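Long-range contacts in N2152 (Neocallimastix frontalis, PDB 5U22), which probably hydrolyses rare arabinosyl substrates as a family 39 glycoside hydrolase, using a TIM barrel that is joined to a beta sandwich: residues I64-A69 against V273-I278; W212-G217 against I242-Y247; E246-N251 against M277-F282. All blocks are in the same frame, centred on the assembly; numbering follows the deposited sequence.

Contact 1. Residues I64-A69 against V273-I278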
loop_
_atom_site.group_PDB
_atom_site.type_symbol
_atom_site.label_atom_id
_atom_site.label_comp_id
_atom_site.label_asym_id
_atom_site.label_seq_id
_atom_site.Cartn_x
_atom_site.Cartn_y
_atom_site.Cartn_z
ATOM N N ILE A 64 5.900 1.349 9.129
ATOM C CA ILE A 64 5.778 0.525 7.931
ATOM C C ILE A 64 4.967 -0.738 8.188
ATOM O O ILE A 64 5.115 -1.398 9.223
ATOM C CB ILE A 64 7.192 0.175 7.432
ATOM C CG1 ILE A 64 7.920 1.433 6.937
ATOM C CG2 ILE A 64 7.137 -0.884 6.336
ATOM C CD1 ILE A 64 7.263 2.070 5.718
ATOM N N ASN A 65 4.120 -1.097 7.214
ATOM C CA ASN A 65 3.378 -2.350 7.247
ATOM C C ASN A 65 4.163 -3.422 6.500
ATOM O O ASN A 65 4.878 -4.217 7.119
ATOM C CB ASN A 65 1.976 -2.160 6.652
ATOM C CG ASN A 65 1.133 -3.404 6.732
ATOM O OD1 ASN A 65 1.246 -4.197 7.672
ATOM N ND2 ASN A 65 0.275 -3.591 5.738
ATOM N N VAL A 66 4.077 -3.441 5.171
ATOM C CA VAL A 66 4.739 -4.467 4.370
ATOM C C VAL A 66 5.474 -3.794 3.223
ATOM O O VAL A 66 4.857 -3.063 2.435
ATOM C CB VAL A 66 3.754 -5.510 3.816
ATOM C CG1 VAL A 66 4.523 -6.591 3.086
ATOM C CG2 VAL A 66 2.917 -6.115 4.926
ATOM N N MET A 67 6.784 -4.053 3.119
ATOM C CA MET A 67 7.558 -3.636 1.958
ATOM C C MET A 67 7.597 -4.758 0.926
ATOM O O MET A 67 7.130 -5.873 1.169
ATOM C CB MET A 67 8.985 -3.250 2.364
ATOM C CG MET A 67 9.060 -2.187 3.434
ATOM S SD MET A 67 8.402 -0.568 2.948
ATOM C CE MET A 67 9.700 0.094 1.903
ATOM N N ARG A 68 8.196 -4.474 -0.235
ATOM C CA ARG A 68 8.432 -5.484 -1.262
ATOM C C ARG A 68 9.858 -5.351 -1.769
ATOM O O ARG A 68 10.357 -4.238 -1.964
ATOM C CB ARG A 68 7.433 -5.337 -2.419
ATOM C CG ARG A 68 7.447 -6.447 -3.490
ATOM C CD ARG A 68 6.104 -6.343 -4.207
ATOM N NE ARG A 68 5.849 -7.215 -5.354
ATOM C CZ ARG A 68 5.849 -6.799 -6.624
ATOM N NH1 ARG A 68 6.180 -5.546 -6.928
ATOM N NH2 ARG A 68 5.536 -7.646 -7.594
ATOM N N ALA A 69 10.519 -6.487 -1.957
ATOM C CA ALA A 69 11.927 -6.478 -2.325
ATOM C C ALA A 69 12.220 -7.702 -3.174
ATOM O O ALA A 69 11.519 -8.715 -3.060
ATOM C CB ALA A 69 12.835 -6.458 -1.081
ATOM N N VAL A 273 -8.068 -3.897 2.648
ATOM C CA VAL A 273 -6.881 -4.442 2.004
ATOM C C VAL A 273 -5.852 -4.793 3.069
ATOM O O VAL A 273 -5.644 -4.047 4.033
ATOM C CB VAL A 273 -6.334 -3.429 0.987
ATOM C CG1 VAL A 273 -4.906 -3.775 0.582
ATOM C CG2 VAL A 273 -7.235 -3.405 -0.233
ATOM N N ASP A 274 -5.210 -5.949 2.905
ATOM C CA ASP A 274 -4.245 -6.386 3.904
ATOM C C ASP A 274 -2.960 -5.568 3.831
ATOM O O ASP A 274 -2.412 -5.166 4.869
ATOM C CB ASP A 274 -3.948 -7.874 3.728
ATOM C CG ASP A 274 -3.178 -8.439 4.886
ATOM O OD1 ASP A 274 -3.734 -8.471 6.003
ATOM O OD2 ASP A 274 -2.027 -8.853 4.679
ATOM N N SER A 275 -2.450 -5.326 2.623
ATOM C CA SER A 275 -1.242 -4.531 2.459
ATOM C C SER A 275 -1.255 -3.871 1.095
ATOM O O SER A 275 -1.814 -4.404 0.137
ATOM C CB SER A 275 0.033 -5.375 2.609
ATOM O OG SER A 275 0.125 -6.397 1.623
ATOM N N GLY A 276 -0.635 -2.697 1.020
ATOM C CA GLY A 276 -0.444 -2.025 -0.250
ATOM C C GLY A 276 0.949 -1.433 -0.317
ATOM O O GLY A 276 1.442 -0.922 0.692
ATOM N N MET A 277 1.604 -1.512 -1.476
ATOM C CA MET A 277 2.949 -0.979 -1.656
ATOM C C MET A 277 2.965 0.022 -2.800
ATOM O O MET A 277 2.448 -0.260 -3.882
ATOM C CB MET A 277 3.961 -2.090 -1.954
ATOM C CG MET A 277 4.496 -2.804 -0.733
ATOM S SD MET A 277 4.051 -4.541 -0.627
ATOM C CE MET A 277 2.350 -4.329 -0.306
ATOM N N ILE A 278 3.616 1.164 -2.572
ATOM C CA ILE A 278 3.805 2.138 -3.629
ATOM C C ILE A 278 4.696 1.554 -4.734
ATOM O O ILE A 278 5.566 0.709 -4.484
ATOM C CB ILE A 278 4.398 3.425 -3.030
ATOM C CG1 ILE A 278 3.434 3.986 -1.980
ATOM C CG2 ILE A 278 4.661 4.489 -4.102
ATOM C CD1 ILE A 278 4.056 5.079 -1.150
HETATM O O HOH W 1 2.196 -2.321 3.159
#
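The carboxamide of Asn65 reaches over to the backbone of Asp274, with ND2 donating one N-H to Asp274 O at 3.2 Å. The bond is somewhat bent, but the acceptor lies close to the amide plane and the donor meets a lone pair in the carbonyl plane. With CG opposite the backbone N (chi1 -177°), the side chain is carried straight across, and ND2 also passes 3.6 Å from Ser275 CB. Because ND2 serves Cys39 O as well and OD1 takes a bond from Arg98, an alanine here would probably leave the Asp274 carbonyl without this donor and Arg98 without an acceptor. Beside it, the branch CG2 of Val66 rests 3.8 Å from Ser275 CB, while Ser275 OG turns to Thr243. Strands 66-69 and 275-278 cross at 52° rather than pairing directly. The chain around Ser41 to His44 hydrogen-bonds to both segments and so lies between them, consistent with its standing in the place of the first strand of the TIM barrel, where the ring closes. A water helps to span the separation, accepting from Val66 N at 3.0 Å and standing 2.9 Å from Gly276 O, one of several acceptors around it. Farther along, Met277 CG lies 3.2 Å from Val66 O, and the bend beyond it (chi2 115°) then turns SD toward Arg68 CB, 3.9 Å away, a fit that a flexible, unbranched thioether makes easily. Only the root of Arg68 takes part here; its extended chain carries the guanidinium away, into salt bridges with Glu143 and Glu246.

Contact 2. Residues W212-G217 against I242-Y247; sequences WHELSG and ITINEY
This is a buried junction of neighbouring parallel barrel strands, in which Trp212 and His213, where strand 209-212 runs out into its loop, pack on Ile244 and Glu246 of segment 242-247. Trp212 CG stands between its backbone N and carbonyl carbon (chi1 68°), which brings the ring over Ile244. Ile244 CD1 sits over one face, 3.6 Å from the centroid of the five-membered ring, a CH-pi contact suited to a slim, branched aliphatic chain. In the ring plane, Trp212 NE1 donates to Glu214 OE2 at 2.9 Å, an oxygen that His224 also engages. Glu214 CG packs on Ile244 CG2 at 3.6 Å, and the bend beyond CG turns the carboxylate to the indole N-H. Together the segments flank a beta-alpha-beta crossover of the TIM barrel, with helix 221-235 between them. Near the strands' carboxyl ends Glu214 and Tyr247 are bridged once, Glu214 N donating to Glu246 O at 2.9 Å in a nearly straight bond (168°). Beyond it Tyr247 CA makes a CA-H...O contact with Glu214 O, 3.2 Å away. The imidazole of His213 has two different neighbours. Glu246 CG lies over its face, 3.7 Å from the centroid, and the carboxylate that follows is stacked at 28° to the ring. At the ring's edge His213 NE2 gives a weak, bent bond to Asn245 OD1 at 2.8 Å. With ND1 bonded to Glu147, and Asn245 ND2 to Glu143, these bonds probably limit the ring's rotation, so that its face stays against the side chain of Glu246, whose OE2 is salt-bridged to Arg68.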
loop_
_atom_site.group_PDB
_atom_site.type_symbol
_atom_site.label_atom_id
_atom_site.label_comp_id
_atom_site.label_asym_id
_atom_site.label_seq_id
_atom_site.Cartn_x
_atom_site.Cartn_y
_atom_site.Cartn_z
ATOM N N TRP A 212 -2.440 -8.080 -6.961
ATOM C CA TRP A 212 -2.367 -7.428 -8.261
ATOM C C TRP A 212 -1.927 -5.990 -8.044
ATOM O O TRP A 212 -1.767 -5.535 -6.907
ATOM C CB TRP A 212 -3.699 -7.492 -9.016
ATOM C CG TRP A 212 -4.858 -6.708 -8.463
ATOM C CD1 TRP A 212 -5.195 -5.405 -8.759
ATOM C CD2 TRP A 212 -5.876 -7.194 -7.574
ATOM N NE1 TRP A 212 -6.349 -5.059 -8.087
ATOM C CE2 TRP A 212 -6.787 -6.135 -7.357
ATOM C CE3 TRP A 212 -6.099 -8.423 -6.934
ATOM C CZ2 TRP A 212 -7.906 -6.263 -6.517
ATOM C CZ3 TRP A 212 -7.215 -8.558 -6.115
ATOM C CH2 TRP A 212 -8.108 -7.480 -5.913
ATOM N N HIS A 213 -1.740 -5.276 -9.150
ATOM C CA HIS A 213 -1.229 -3.915 -9.130
ATOM C C HIS A 213 -2.320 -2.936 -9.532
ATOM O O HIS A 213 -3.215 -3.265 -10.314
ATOM C CB HIS A 213 -0.033 -3.791 -10.062
ATOM C CG HIS A 213 1.106 -4.673 -9.669
ATOM N ND1 HIS A 213 2.173 -4.937 -10.501
ATOM C CD2 HIS A 213 1.340 -5.358 -8.522
ATOM C CE1 HIS A 213 3.013 -5.747 -9.881
ATOM N NE2 HIS A 213 2.529 -6.024 -8.682
ATOM N N GLU A 214 -2.241 -1.724 -8.982
ATOM C CA GLU A 214 -3.174 -0.640 -9.317
ATOM C C GLU A 214 -2.333 0.567 -9.722
ATOM O O GLU A 214 -2.108 1.500 -8.944
ATOM C CB GLU A 214 -4.130 -0.324 -8.154
ATOM C CG GLU A 214 -5.124 -1.455 -7.820
ATOM C CD GLU A 214 -6.251 -1.600 -8.848
ATOM O OE1 GLU A 214 -6.183 -0.981 -9.943
ATOM O OE2 GLU A 214 -7.218 -2.338 -8.540
ATOM N N LEU A 215 -1.878 0.543 -10.973
ATOM C CA LEU A 215 -0.989 1.567 -11.496
ATOM C C LEU A 215 -1.465 2.075 -12.854
ATOM O O LEU A 215 -0.717 2.778 -13.536
ATOM C CB LEU A 215 0.448 1.020 -11.579
ATOM C CG LEU A 215 0.630 -0.400 -12.134
ATOM C CD1 LEU A 215 0.376 -0.485 -13.656
ATOM C CD2 LEU A 215 2.034 -0.893 -11.795
ATOM N N SER A 216 -2.705 1.758 -13.241
ATOM C CA SER A 216 -3.233 2.012 -14.576
ATOM C C SER A 216 -4.321 3.071 -14.601
ATOM O O SER A 216 -4.871 3.337 -15.670
ATOM C CB SER A 216 -3.805 0.716 -15.170
ATOM O OG SER A 216 -2.827 -0.293 -15.218
ATOM N N GLY A 217 -4.649 3.671 -13.459
ATOM C CA GLY A 217 -5.773 4.587 -13.360
ATOM C C GLY A 217 -6.587 4.267 -12.126
ATOM O O GLY A 217 -7.001 3.122 -11.929
ATOM N N ILE A 242 -5.824 -9.482 0.646
ATOM C CA ILE A 242 -5.478 -8.803 -0.598
ATOM C C ILE A 242 -4.215 -7.984 -0.379
ATOM O O ILE A 242 -4.132 -7.209 0.580
ATOM C CB ILE A 242 -6.618 -7.891 -1.076
ATOM C CG1 ILE A 242 -7.884 -8.702 -1.338
ATOM C CG2 ILE A 242 -6.188 -7.099 -2.311
ATOM C CD1 ILE A 242 -9.099 -7.830 -1.596
ATOM N N THR A 243 -3.251 -8.120 -1.287
ATOM C CA THR A 243 -2.092 -7.240 -1.302
ATOM C C THR A 243 -2.006 -6.536 -2.652
ATOM O O THR A 243 -1.876 -7.184 -3.696
ATOM C CB THR A 243 -0.801 -8.002 -0.960
ATOM O OG1 THR A 243 0.287 -7.079 -0.933
ATOM C CG2 THR A 243 -0.469 -9.116 -1.944
ATOM N N ILE A 244 -2.124 -5.207 -2.637
ATOM C CA ILE A 244 -1.959 -4.424 -3.856
ATOM C C ILE A 244 -0.524 -3.933 -3.840
ATOM O O ILE A 244 -0.252 -2.826 -3.372
ATOM C CB ILE A 244 -2.966 -3.259 -3.938
ATOM C CG1 ILE A 244 -4.396 -3.789 -3.804
ATOM C CG2 ILE A 244 -2.817 -2.488 -5.255
ATOM C CD1 ILE A 244 -4.746 -4.886 -4.814
ATOM N N ASN A 245 0.414 -4.758 -4.313
ATOM C CA ASN A 245 1.799 -4.535 -3.936
ATOM C C ASN A 245 2.556 -3.671 -4.930
ATOM O O ASN A 245 3.782 -3.572 -4.832
ATOM C CB ASN A 245 2.529 -5.867 -3.654
ATOM C CG ASN A 245 2.491 -6.850 -4.808
ATOM O OD1 ASN A 245 2.266 -6.478 -5.961
ATOM N ND2 ASN A 245 2.747 -8.121 -4.501
ATOM N N GLU A 246 1.842 -3.011 -5.846
ATOM C CA GLU A 246 2.308 -1.799 -6.521
ATOM C C GLU A 246 1.099 -0.910 -6.748
ATOM O O GLU A 246 0.111 -1.370 -7.324
ATOM C CB GLU A 246 2.983 -2.099 -7.868
ATOM C CG GLU A 246 4.280 -2.936 -7.750
ATOM C CD GLU A 246 4.982 -3.085 -9.079
ATOM O OE1 GLU A 246 4.860 -2.152 -9.892
ATOM O OE2 GLU A 246 5.638 -4.128 -9.311
ATOM N N TYR A 247 1.162 0.352 -6.312
ATOM C CA TYR A 247 0.064 1.270 -6.605
ATOM C C TYR A 247 0.572 2.680 -6.864
ATOM O O TYR A 247 1.508 3.144 -6.211
ATOM C CB TYR A 247 -0.991 1.308 -5.478
ATOM C CG TYR A 247 -0.591 1.911 -4.136
ATOM C CD1 TYR A 247 -0.199 1.097 -3.075
ATOM C CD2 TYR A 247 -0.695 3.279 -3.901
ATOM C CE1 TYR A 247 0.132 1.634 -1.838
ATOM C CE2 TYR A 247 -0.360 3.824 -2.677
ATOM C CZ TYR A 247 0.042 3.005 -1.648
ATOM O OH TYR A 247 0.362 3.548 -0.428
#

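Contact 3. Residues E246-N251 against M277-F282; sequences EYCDEN and MITWWF. With BTB (2-[bis-(2-hydroxy-ethyl)-amino]-2-hydroxymethyl-propane-1,3-diol), chain B.
Trp281 has Cys248 at the edge of its indole and the bound BTB molecule over a face. BTB C6 is 3.5 Å from Trp281 CD2, and the ligand's C5 also lies over the six-membered ring, whereas Cys248 SG approaches near the ring plane, 3.9 Å from Trp281 CD1. That sulfur-aromatic contact is made possible by SG lying anti to the backbone N (chi1 -171°). Trp281 is stacked with His252, and its NE1 donates to a water that in turn donates to Asp249 O. The phenol ring of Tyr247 carries Ile278 CA over one face, 4.2 Å from its centroid, with Ile278 CG1 near the hydroxyl end; the hydroxyl itself is bonded to Ala40 and Tyr306. These groups join the ends of two neighbouring parallel strands in the beta-alpha-beta unit of strand 242-247, helix 258-270 and strand 275-278. Thr279 N binds Tyr247 O at 3.2 Å from above the carbonyl plane, and Tyr247 N makes a weak bond to Met277 O. Thr279 turns its methyl CG2 to Glu246 CB, 3.8 Å away, and its hydroxyl to Glu255, a division of labour that suits threonine. Beyond CG the extended chain of Glu246 carries its carboxylate to the ligand: OE1 accepts from BTB O6 at 2.5 Å, and OE2 from BTB O1 at 2.6 Å. Trp280 N donates to the same O6 at 3.0 Å, and Trp280 O accepts from O8. BTB probably came from the crystallisation liquor, yet its hydroxyls held by a carboxylate and backbone, with carbons laid on an indole, resemble a sugar's binding. This is consistent with a glycoside-binding pocket and with Glu246 occupying the place of the nucleophile in related barrel hydrolases.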
loop_
_atom_site.group_PDB
_atom_site.type_symbol
_atom_site.label_atom_id
_atom_site.label_comp_id
_atom_site.label_asym_id
_atom_site.label_seq_id
_atom_site.Cartn_x
_atom_site.Cartn_y
_atom_site.Cartn_z
ATOM N N GLU A 246 1.842 -3.011 -5.846
ATOM C CA GLU A 246 2.308 -1.799 -6.521
ATOM C C GLU A 246 1.099 -0.910 -6.748
ATOM O O GLU A 246 0.111 -1.370 -7.324
ATOM C CB GLU A 246 2.983 -2.099 -7.868
ATOM C CG GLU A 246 4.280 -2.936 -7.750
ATOM C CD GLU A 246 4.982 -3.085 -9.079
ATOM O OE1 GLU A 246 4.860 -2.152 -9.892
ATOM O OE2 GLU A 246 5.638 -4.128 -9.311
ATOM N N TYR A 247 1.162 0.352 -6.312
ATOM C CA TYR A 247 0.064 1.270 -6.605
ATOM C C TYR A 247 0.572 2.680 -6.864
ATOM O O TYR A 247 1.508 3.144 -6.211
ATOM C CB TYR A 247 -0.991 1.308 -5.478
ATOM C CG TYR A 247 -0.591 1.911 -4.136
ATOM C CD1 TYR A 247 -0.199 1.097 -3.075
ATOM C CD2 TYR A 247 -0.695 3.279 -3.901
ATOM C CE1 TYR A 247 0.132 1.634 -1.838
ATOM C CE2 TYR A 247 -0.360 3.824 -2.677
ATOM C CZ TYR A 247 0.042 3.005 -1.648
ATOM O OH TYR A 247 0.362 3.548 -0.428
ATOM N N CYS A 248 -0.082 3.364 -7.802
ATOM C CA CYS A 248 0.297 4.719 -8.194
ATOM C C CYS A 248 -0.797 5.283 -9.079
ATOM O O CYS A 248 -1.486 4.534 -9.772
ATOM C CB CYS A 248 1.629 4.718 -8.955
ATOM S SG CYS A 248 2.366 6.343 -9.279
ATOM N N ASP A 249 -0.955 6.605 -9.038
ATOM C CA ASP A 249 -1.760 7.287 -10.040
ATOM C C ASP A 249 -1.264 6.930 -11.438
ATOM O O ASP A 249 -0.093 6.589 -11.630
ATOM C CB ASP A 249 -1.676 8.805 -9.836
ATOM C CG ASP A 249 -2.623 9.555 -10.741
ATOM O OD1 ASP A 249 -3.819 9.616 -10.401
ATOM O OD2 ASP A 249 -2.190 10.050 -11.803
ATOM N N GLU A 250 -2.164 7.019 -12.427
ATOM C CA GLU A 250 -1.769 6.765 -13.812
ATOM C C GLU A 250 -0.572 7.612 -14.229
ATOM O O GLU A 250 0.271 7.154 -15.014
ATOM C CB GLU A 250 -2.954 7.012 -14.758
ATOM C CG GLU A 250 -3.509 8.454 -14.765
ATOM C CD GLU A 250 -4.986 8.511 -15.153
ATOM O OE1 GLU A 250 -5.811 7.948 -14.405
ATOM O OE2 GLU A 250 -5.323 9.104 -16.208
ATOM N N ASN A 251 -0.468 8.838 -13.724
ATOM C CA ASN A 251 0.717 9.669 -13.951
ATOM C C ASN A 251 1.827 9.234 -12.989
ATOM O O ASN A 251 1.721 9.439 -11.773
ATOM C CB ASN A 251 0.360 11.142 -13.758
ATOM C CG ASN A 251 1.514 12.077 -14.080
ATOM O OD1 ASN A 251 2.661 11.652 -14.214
ATOM N ND2 ASN A 251 1.210 13.355 -14.208
ATOM N N MET A 277 1.604 -1.512 -1.476
ATOM C CA MET A 277 2.949 -0.979 -1.656
ATOM C C MET A 277 2.965 0.022 -2.800
ATOM O O MET A 277 2.448 -0.260 -3.882
ATOM C CB MET A 277 3.961 -2.090 -1.954
ATOM C CG MET A 277 4.496 -2.804 -0.733
ATOM S SD MET A 277 4.051 -4.541 -0.627
ATOM C CE MET A 277 2.350 -4.329 -0.306
ATOM N N ILE A 278 3.616 1.164 -2.572
ATOM C CA ILE A 278 3.805 2.138 -3.629
ATOM C C ILE A 278 4.696 1.554 -4.734
ATOM O O ILE A 278 5.566 0.709 -4.484
ATOM C CB ILE A 278 4.398 3.425 -3.030
ATOM C CG1 ILE A 278 3.434 3.986 -1.980
ATOM C CG2 ILE A 278 4.661 4.489 -4.102
ATOM C CD1 ILE A 278 4.056 5.079 -1.150
ATOM N N THR A 279 4.452 1.994 -5.971
ATOM C CA THR A 279 5.269 1.609 -7.113
ATOM C C THR A 279 6.729 2.011 -6.930
ATOM O O THR A 279 7.104 2.760 -6.017
ATOM C CB THR A 279 4.752 2.265 -8.401
ATOM O OG1 THR A 279 4.472 3.657 -8.155
ATOM C CG2 THR A 279 3.504 1.557 -8.906
ATOM N N TRP A 280 7.561 1.487 -7.837
ATOM C CA TRP A 280 8.949 1.924 -8.033
ATOM C C TRP A 280 9.080 2.272 -9.509
ATOM O O TRP A 280 9.627 1.494 -10.298
ATOM C CB TRP A 280 9.929 0.843 -7.618
ATOM C CG TRP A 280 11.377 1.223 -7.803
ATOM C CD1 TRP A 280 11.964 2.424 -7.510
ATOM C CD2 TRP A 280 12.409 0.387 -8.331
ATOM N NE1 TRP A 280 13.305 2.375 -7.801
ATOM C CE2 TRP A 280 13.601 1.139 -8.321
ATOM C CE3 TRP A 280 12.440 -0.930 -8.810
ATOM C CZ2 TRP A 280 14.812 0.618 -8.771
ATOM C CZ3 TRP A 280 13.641 -1.448 -9.247
ATOM C CH2 TRP A 280 14.812 -0.678 -9.225
ATOM N N TRP A 281 8.555 3.435 -9.894
ATOM C CA TRP A 281 8.643 3.826 -11.296
ATOM C C TRP A 281 10.001 4.399 -11.673
ATOM O O TRP A 281 10.361 4.357 -12.853
ATOM C CB TRP A 281 7.567 4.859 -11.651
ATOM C CG TRP A 281 6.237 4.266 -11.966
ATOM C CD1 TRP A 281 5.067 4.489 -11.304
ATOM C CD2 TRP A 281 5.936 3.350 -13.021
ATOM N NE1 TRP A 281 4.050 3.776 -11.890
ATOM C CE2 TRP A 281 4.559 3.070 -12.948
ATOM C CE3 TRP A 281 6.692 2.756 -14.038
ATOM C CZ2 TRP A 281 3.925 2.209 -13.836
ATOM C CZ3 TRP A 281 6.064 1.908 -14.918
ATOM C CH2 TRP A 281 4.691 1.640 -14.814
ATOM N N PHE A 282 10.754 4.936 -10.717
ATOM C CA PHE A 282 11.986 5.663 -11.016
ATOM C C PHE A 282 13.170 4.785 -10.633
ATOM O O PHE A 282 13.743 4.894 -9.548
ATOM C CB PHE A 282 11.952 7.001 -10.330
ATOM C CG PHE A 282 10.778 7.796 -10.766
ATOM C CD1 PHE A 282 10.754 8.350 -12.031
ATOM C CD2 PHE A 282 9.637 7.866 -9.979
ATOM C CE1 PHE A 282 9.633 9.033 -12.482
ATOM C CE2 PHE A 282 8.525 8.545 -10.423
ATOM C CZ PHE A 282 8.528 9.135 -11.686
HETATM C C1 BTB B . 6.375 -3.629 -12.440
HETATM O O1 BTB B . 7.197 -4.021 -11.353
HETATM C C2 BTB B . 7.257 -2.645 -13.306
HETATM C C3 BTB B . 6.517 -2.339 -14.657
HETATM O O3 BTB B . 5.121 -2.339 -14.482
HETATM C C4 BTB B . 8.524 -3.477 -13.652
HETATM O O4 BTB B . 9.251 -2.875 -14.709
HETATM N N BTB B . 7.510 -1.349 -12.484
HETATM C C5 BTB B . 6.276 -0.519 -12.397
HETATM C C6 BTB B . 6.343 0.420 -11.180
HETATM O O6 BTB B . 6.612 -0.330 -10.011
HETATM C C7 BTB B . 8.570 -0.463 -13.128
HETATM C C8 BTB B . 9.936 -0.661 -12.424
HETATM O O8 BTB B . 9.744 -1.004 -11.100
HETATM O O HOH W 2 1.161 4.375 -12.491
#

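In the fold
From the N terminus, residues 64-69 come first and wait some two hundred residues for 273-278, so contact 1 closes the longest loop, bringing the early and late strands of the barrel together. Contact 2, between 212-217 and 242-247, is nested inside that loop and spans one short helical crossover. Contact 3 starts on the stretch where contact 2 ends, sharing Glu246 and Tyr247, so its loop follows that of contact 2; it finishes on the stretch that closes contact 1, sharing Met277 and Ile278. Strand 242-247 thus ties its two sheet neighbours together, while the Arg68 to Glu246 salt bridge links contact 1 to contacts 2 and 3 across the barrel mouth.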